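Local coordinates for 3,4-dihydroxybenzoate decarboxylase (Enterobacter cloacae, PDB 5NY5), which probably catalyses the reversible decarboxylation of 3,4-dihydroxybenzoate to catechol with a prenylated flavin cofactor, as a UbiD-family enzyme, at residues A[262-267]-A[308-313]; A[369-374]-A[401-406]. All blocks are in the same frame, centred on the assembly; numbering follows the deposited sequence.

How the interactions relate
Interaction 1 (262-267 with 308-313) and interaction 2 (369-374 with 401-406) belong to different parts of the chain: the first to the flavin-binding region related to the Rift domain, the second to the C-terminal UbiD region. Their centres are about 49 Å apart, on opposite sides of the chain's centre, and their nearest atoms remain about 34 Å from each other, so they do not touch. In the first, two antiparallel strands pair; in the second, a parallel pair parts into loops. Interaction 1 is nearer the cofactor site, empty in this apo structure: the side chain of I265 lies about 11 Å from those of H170 and R171, which bind prenylated FMN when it is present. Interaction 2 lies away from the cofactor and metal sites.

Interaction 1 of 2, residues A[262-267]-A[308-313]; sequences EIIIEG and AVTMRN
E262 OE2 forms a long salt bridge with R312, 3.7 Å from its NE, and a second salt bridge with R9, while OE1 of the same carboxylate accepts from the backbone N of I316. OE2 lies well out of the R312 guanidinium plane, so charge alone links the two groups, whose planes are turned 39° apart; the N-H of NE serves A261 O instead. A bend at chi2 (-78°) turns the end of the glutamate toward the arginine, bringing OE2 to 3.3 Å from R312 CD. Between the same two residues the backbone N of R312 donates to E262 O at 3.1 Å. Antiparallel pairing then runs on through I264 with T310 and E266 with A308, including T310 N to I264 O at 2.7 Å and E266 N to A308 O at 2.8 Å. On one face of the sheet I263 CG1 rests 4.0 Å from CB of M311, which is a selenomethionine in this crystal, and V309 follows on the same side. On the other, I264 and T310 lie side by side, their CB atoms 3.8 Å apart. The buried carboxylate of E266 is satisfied by the backbone N atoms of V251 and A252. E262 and I263 together face M210, a classic beta bulge where strand 263-269 begins its pairing with strand 204-210, in the antiparallel sheet of the flavin-binding region.

Interaction 2 of 2, residues A[369-374]-A[401-406]; sequences QVKKRQ and VDEDVD
A parallel strand pair in the mixed sheet of the C-terminal UbiD region ends here, where strands 365-370 and 397-401 run out and the second strand leads into a type I beta turn from D402 to V405. The last sheet bond is nearly straight, V370 N donating to V401 O at 3.0 Å with an N-H...O angle of 167°. The same carbonyl oxygen also receives a CA-H...O contact from Q369, and V370 O is met in turn by the CA of D402. Q369 reaches furthest across. With CG anti to the backbone N (chi1 -170°) and the chain extended beyond it, its side chain runs alongside the turn, CG lying 3.3 Å from D402 O, and delivers NE2 to V405 O at 2.7 Å. The N-H points poorly at that oxygen (116°), so this bond is weak although it is short. Further along, the side chains of K371 and E403 cross at a slant: E403 OE2 lies against the aliphatic part of the lysine, 3.4 Å from CG, whereas NZ stays 5.2 Å from OE2 and makes no salt bridge with it. D402 is buried, and its OD2 accepts from the backbone N of V465, tying the turn to the chain beyond strand 455-462. Its other oxygen joins a water that bridges the two segments: the water accepts from K372 N at 2.6 Å and donates to both D402 OD1 and E403 OE1, each 2.9 Å from the water oxygen.

Interaction 1 of 2, residues A[262-267]-A[308-313]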
loop_
_atom_site.group_PDB
_atom_site.type_symbol
_atom_site.label_atom_id
_atom_site.label_comp_id
_atom_site.label_asym_id
_atom_site.label_seq_id
_atom_site.Cartn_x
_atom_site.Cartn_y
_atom_site.Cartn_z
ATOM N N GLU A 262 -2.495 43.447 -36.554
ATOM C CA GLU A 262 -3.054 43.194 -37.877
ATOM C C GLU A 262 -4.544 43.504 -37.917
ATOM O O GLU A 262 -5.012 44.216 -38.811
ATOM C CB GLU A 262 -2.796 41.744 -38.289
ATOM C CG GLU A 262 -1.362 41.453 -38.694
ATOM C CD GLU A 262 -1.038 41.941 -40.092
ATOM O OE1 GLU A 262 -1.943 41.927 -40.952
ATOM O OE2 GLU A 262 0.119 42.342 -40.331
ATOM N N ILE A 263 -5.306 42.974 -36.961
ATOM C CA ILE A 263 -6.751 43.159 -36.906
ATOM C C ILE A 263 -7.144 43.547 -35.488
ATOM O O ILE A 263 -6.585 43.029 -34.515
ATOM C CB ILE A 263 -7.509 41.889 -37.346
ATOM C CG1 ILE A 263 -7.026 41.422 -38.719
ATOM C CG2 ILE A 263 -9.008 42.138 -37.380
ATOM C CD1 ILE A 263 -7.783 40.238 -39.257
ATOM N N ILE A 264 -8.104 44.462 -35.373
ATOM C CA ILE A 264 -8.648 44.893 -34.093
ATOM C C ILE A 264 -10.158 44.726 -34.134
ATOM O O ILE A 264 -10.804 45.090 -35.122
ATOM C CB ILE A 264 -8.287 46.360 -33.775
ATOM C CG1 ILE A 264 -6.779 46.578 -33.871
ATOM C CG2 ILE A 264 -8.794 46.745 -32.393
ATOM C CD1 ILE A 264 -6.002 45.809 -32.848
ATOM N N ILE A 265 -10.720 44.176 -33.065
ATOM C CA ILE A 265 -12.163 44.117 -32.876
ATOM C C ILE A 265 -12.497 44.967 -31.660
ATOM O O ILE A 265 -12.074 44.657 -30.540
ATOM C CB ILE A 265 -12.661 42.676 -32.697
ATOM C CG1 ILE A 265 -12.269 41.821 -33.899
ATOM C CG2 ILE A 265 -14.167 42.657 -32.513
ATOM C CD1 ILE A 265 -12.746 40.389 -33.805
ATOM N N GLU A 266 -13.236 46.050 -31.881
ATOM C CA GLU A 266 -13.676 46.932 -30.808
ATOM C C GLU A 266 -15.119 46.595 -30.463
ATOM O O GLU A 266 -16.005 46.693 -31.319
ATOM C CB GLU A 266 -13.549 48.399 -31.213
ATOM C CG GLU A 266 -12.124 48.861 -31.457
ATOM C CD GLU A 266 -12.044 50.332 -31.812
ATOM O OE1 GLU A 266 -13.085 51.019 -31.747
ATOM O OE2 GLU A 266 -10.941 50.802 -32.156
ATOM N N GLY A 267 -15.353 46.198 -29.215
ATOM C CA GLY A 267 -16.682 45.813 -28.795
ATOM C C GLY A 267 -16.900 46.101 -27.326
ATOM O O GLY A 267 -16.035 46.646 -26.638
ATOM N N ALA A 308 -16.803 48.305 -33.900
ATOM C CA ALA A 308 -16.000 48.562 -35.083
ATOM C C ALA A 308 -14.960 47.464 -35.231
ATOM O O ALA A 308 -14.455 46.930 -34.241
ATOM C CB ALA A 308 -15.315 49.930 -35.014
ATOM N N VAL A 309 -14.653 47.128 -36.480
ATOM C CA VAL A 309 -13.539 46.249 -36.810
ATOM C C VAL A 309 -12.474 47.093 -37.493
ATOM O O VAL A 309 -12.788 47.966 -38.309
ATOM C CB VAL A 309 -13.973 45.071 -37.701
ATOM C CG1 VAL A 309 -12.821 44.101 -37.896
ATOM C CG2 VAL A 309 -15.160 44.361 -37.086
ATOM N N THR A 310 -11.216 46.833 -37.154
ATOM C CA THR A 310 -10.113 47.703 -37.533
ATOM C C THR A 310 -8.924 46.846 -37.937
ATOM O O THR A 310 -8.490 45.986 -37.166
ATOM C CB THR A 310 -9.757 48.637 -36.368
ATOM O OG1 THR A 310 -10.596 49.799 -36.412
ATOM C CG2 THR A 310 -8.314 49.056 -36.409
HETATM N N MSE A 311 -8.410 47.070 -39.143
HETATM C CA MSE A 311 -7.323 46.248 -39.670
HETATM C C MSE A 311 -6.441 47.012 -40.654
HETATM O O MSE A 311 -6.852 48.031 -41.205
HETATM C CB MSE A 311 -7.889 44.995 -40.336
HETATM C CG MSE A 311 -8.909 45.265 -41.428
HETATM SE SE MSE A 311 -9.778 43.627 -42.038
HETATM C CE MSE A 311 -8.959 43.474 -43.799
ATOM N N ARG A 312 -5.219 46.527 -40.856
ATOM C CA ARG A 312 -4.339 47.135 -41.837
ATOM C C ARG A 312 -4.644 46.597 -43.233
ATOM O O ARG A 312 -5.465 45.694 -43.418
ATOM C CB ARG A 312 -2.869 46.902 -41.484
ATOM C CG ARG A 312 -2.583 45.734 -40.567
ATOM C CD ARG A 312 -1.103 45.374 -40.626
ATOM N NE ARG A 312 -0.315 45.941 -39.533
ATOM C CZ ARG A 312 1.009 46.073 -39.558
ATOM N NH1 ARG A 312 1.650 46.587 -38.518
ATOM N NH2 ARG A 312 1.695 45.704 -40.632
ATOM N N ASN A 313 -3.975 47.182 -44.225
ATOM C CA ASN A 313 -4.166 46.770 -45.609
ATOM C C ASN A 313 -3.715 45.329 -45.798
ATOM O O ASN A 313 -2.585 44.970 -45.454
ATOM C CB ASN A 313 -3.391 47.695 -46.546
ATOM C CG ASN A 313 -3.962 49.098 -46.589
ATOM O OD1 ASN A 313 -5.125 49.317 -46.255
ATOM N ND2 ASN A 313 -3.146 50.058 -47.009
#

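Interaction 2 of 2, residues A[369-374]-A[401-406]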
loop_
_atom_site.group_PDB
_atom_site.type_symbol
_atom_site.label_atom_id
_atom_site.label_comp_id
_atom_site.label_asym_id
_atom_site.label_seq_id
_atom_site.Cartn_x
_atom_site.Cartn_y
_atom_site.Cartn_z
ATOM N N GLN A 369 15.051 18.619 -14.173
ATOM C CA GLN A 369 16.426 18.159 -14.312
ATOM C C GLN A 369 17.226 18.733 -13.154
ATOM O O GLN A 369 17.443 19.947 -13.085
ATOM C CB GLN A 369 17.012 18.591 -15.652
ATOM C CG GLN A 369 18.347 17.957 -15.973
ATOM C CD GLN A 369 18.930 18.481 -17.264
ATOM O OE1 GLN A 369 18.996 19.689 -17.474
ATOM N NE2 GLN A 369 19.348 17.576 -18.140
ATOM N N VAL A 370 17.658 17.864 -12.244
ATOM C CA VAL A 370 18.409 18.281 -11.071
ATOM C C VAL A 370 19.799 17.671 -11.142
ATOM O O VAL A 370 20.061 16.738 -11.903
ATOM C CB VAL A 370 17.709 17.882 -9.758
ATOM C CG1 VAL A 370 16.332 18.514 -9.683
ATOM C CG2 VAL A 370 17.613 16.370 -9.649
ATOM N N LYS A 371 20.697 18.218 -10.327
ATOM C CA LYS A 371 22.071 17.739 -10.236
ATOM C C LYS A 371 22.427 17.588 -8.765
ATOM O O LYS A 371 22.554 18.584 -8.049
ATOM C CB LYS A 371 23.038 18.694 -10.936
ATOM C CG LYS A 371 24.494 18.263 -10.873
ATOM C CD LYS A 371 25.398 19.303 -11.522
ATOM C CE LYS A 371 26.853 18.862 -11.512
ATOM N NZ LYS A 371 27.757 19.946 -11.987
ATOM N N LYS A 372 22.581 16.348 -8.312
ATOM C CA LYS A 372 23.033 16.097 -6.952
ATOM C C LYS A 372 24.537 16.327 -6.880
ATOM O O LYS A 372 25.315 15.617 -7.527
ATOM C CB LYS A 372 22.663 14.682 -6.515
ATOM C CG LYS A 372 21.165 14.465 -6.402
ATOM C CD LYS A 372 20.832 13.012 -6.123
ATOM C CE LYS A 372 19.338 12.771 -6.193
ATOM N NZ LYS A 372 19.026 11.320 -6.158
ATOM N N ARG A 373 24.941 17.329 -6.105
ATOM C CA ARG A 373 26.333 17.732 -6.015
ATOM C C ARG A 373 27.017 17.243 -4.749
ATOM O O ARG A 373 28.252 17.207 -4.701
ATOM C CB ARG A 373 26.428 19.260 -6.078
ATOM C CG ARG A 373 25.525 19.876 -7.132
ATOM C CD ARG A 373 25.008 21.236 -6.702
ATOM N NE ARG A 373 24.078 21.145 -5.578
ATOM C CZ ARG A 373 23.475 22.191 -5.023
ATOM N NH1 ARG A 373 23.706 23.411 -5.484
ATOM N NH2 ARG A 373 22.643 22.020 -4.005
ATOM N N GLN A 374 26.250 16.861 -3.738
ATOM C CA GLN A 374 26.780 16.497 -2.435
ATOM C C GLN A 374 25.801 15.535 -1.787
ATOM O O GLN A 374 24.650 15.433 -2.226
ATOM C CB GLN A 374 26.993 17.743 -1.564
ATOM C CG GLN A 374 25.881 18.764 -1.684
ATOM C CD GLN A 374 26.196 20.045 -0.948
ATOM O OE1 GLN A 374 27.083 20.080 -0.095
ATOM N NE2 GLN A 374 25.475 21.110 -1.278
ATOM N N VAL A 401 14.775 13.745 -13.221
ATOM C CA VAL A 401 15.903 13.123 -13.900
ATOM C C VAL A 401 17.167 13.908 -13.567
ATOM O O VAL A 401 17.113 15.035 -13.078
ATOM C CB VAL A 401 15.704 13.048 -15.427
ATOM C CG1 VAL A 401 14.490 12.214 -15.770
ATOM C CG2 VAL A 401 15.568 14.438 -16.005
ATOM N N ASP A 402 18.314 13.294 -13.851
ATOM C CA ASP A 402 19.610 13.895 -13.576
ATOM C C ASP A 402 20.070 14.757 -14.751
ATOM O O ASP A 402 19.409 14.857 -15.786
ATOM C CB ASP A 402 20.642 12.816 -13.260
ATOM C CG ASP A 402 20.307 12.045 -12.004
ATOM O OD1 ASP A 402 20.347 12.644 -10.909
ATOM O OD2 ASP A 402 20.012 10.836 -12.112
ATOM N N GLU A 403 21.233 15.388 -14.587
ATOM C CA GLU A 403 21.721 16.342 -15.574
ATOM C C GLU A 403 22.215 15.681 -16.855
ATOM O O GLU A 403 22.431 16.387 -17.844
ATOM C CB GLU A 403 22.835 17.200 -14.970
ATOM C CG GLU A 403 24.129 16.455 -14.662
ATOM C CD GLU A 403 24.085 15.706 -13.342
ATOM O OE1 GLU A 403 22.981 15.336 -12.897
ATOM O OE2 GLU A 403 25.161 15.494 -12.740
ATOM N N ASP A 404 22.395 14.360 -16.872
ATOM C CA ASP A 404 22.815 13.659 -18.077
ATOM C C ASP A 404 21.640 13.066 -18.847
ATOM O O ASP A 404 21.828 12.140 -19.641
ATOM C CB ASP A 404 23.838 12.575 -17.733
ATOM C CG ASP A 404 23.267 11.487 -16.848
ATOM O OD1 ASP A 404 22.204 11.708 -16.233
ATOM O OD2 ASP A 404 23.895 10.413 -16.761
ATOM N N VAL A 405 20.437 13.587 -18.638
ATOM C CA VAL A 405 19.240 13.135 -19.332
ATOM C C VAL A 405 18.646 14.325 -20.066
ATOM O O VAL A 405 18.400 15.370 -19.458
ATOM C CB VAL A 405 18.212 12.526 -18.360
ATOM C CG1 VAL A 405 16.908 12.237 -19.076
ATOM C CG2 VAL A 405 18.763 11.267 -17.732
ATOM N N ASP A 406 18.416 14.164 -21.365
ATOM C CA ASP A 406 17.849 15.220 -22.202
ATOM C C ASP A 406 16.355 15.305 -21.925
ATOM O O ASP A 406 15.573 14.485 -22.409
ATOM C CB ASP A 406 18.129 14.936 -23.674
ATOM C CG ASP A 406 17.689 16.069 -24.585
ATOM O OD1 ASP A 406 17.565 17.212 -24.103
ATOM O OD2 ASP A 406 17.473 15.818 -25.788
HETATM O O HOH W 1 22.546 14.441 -10.121
#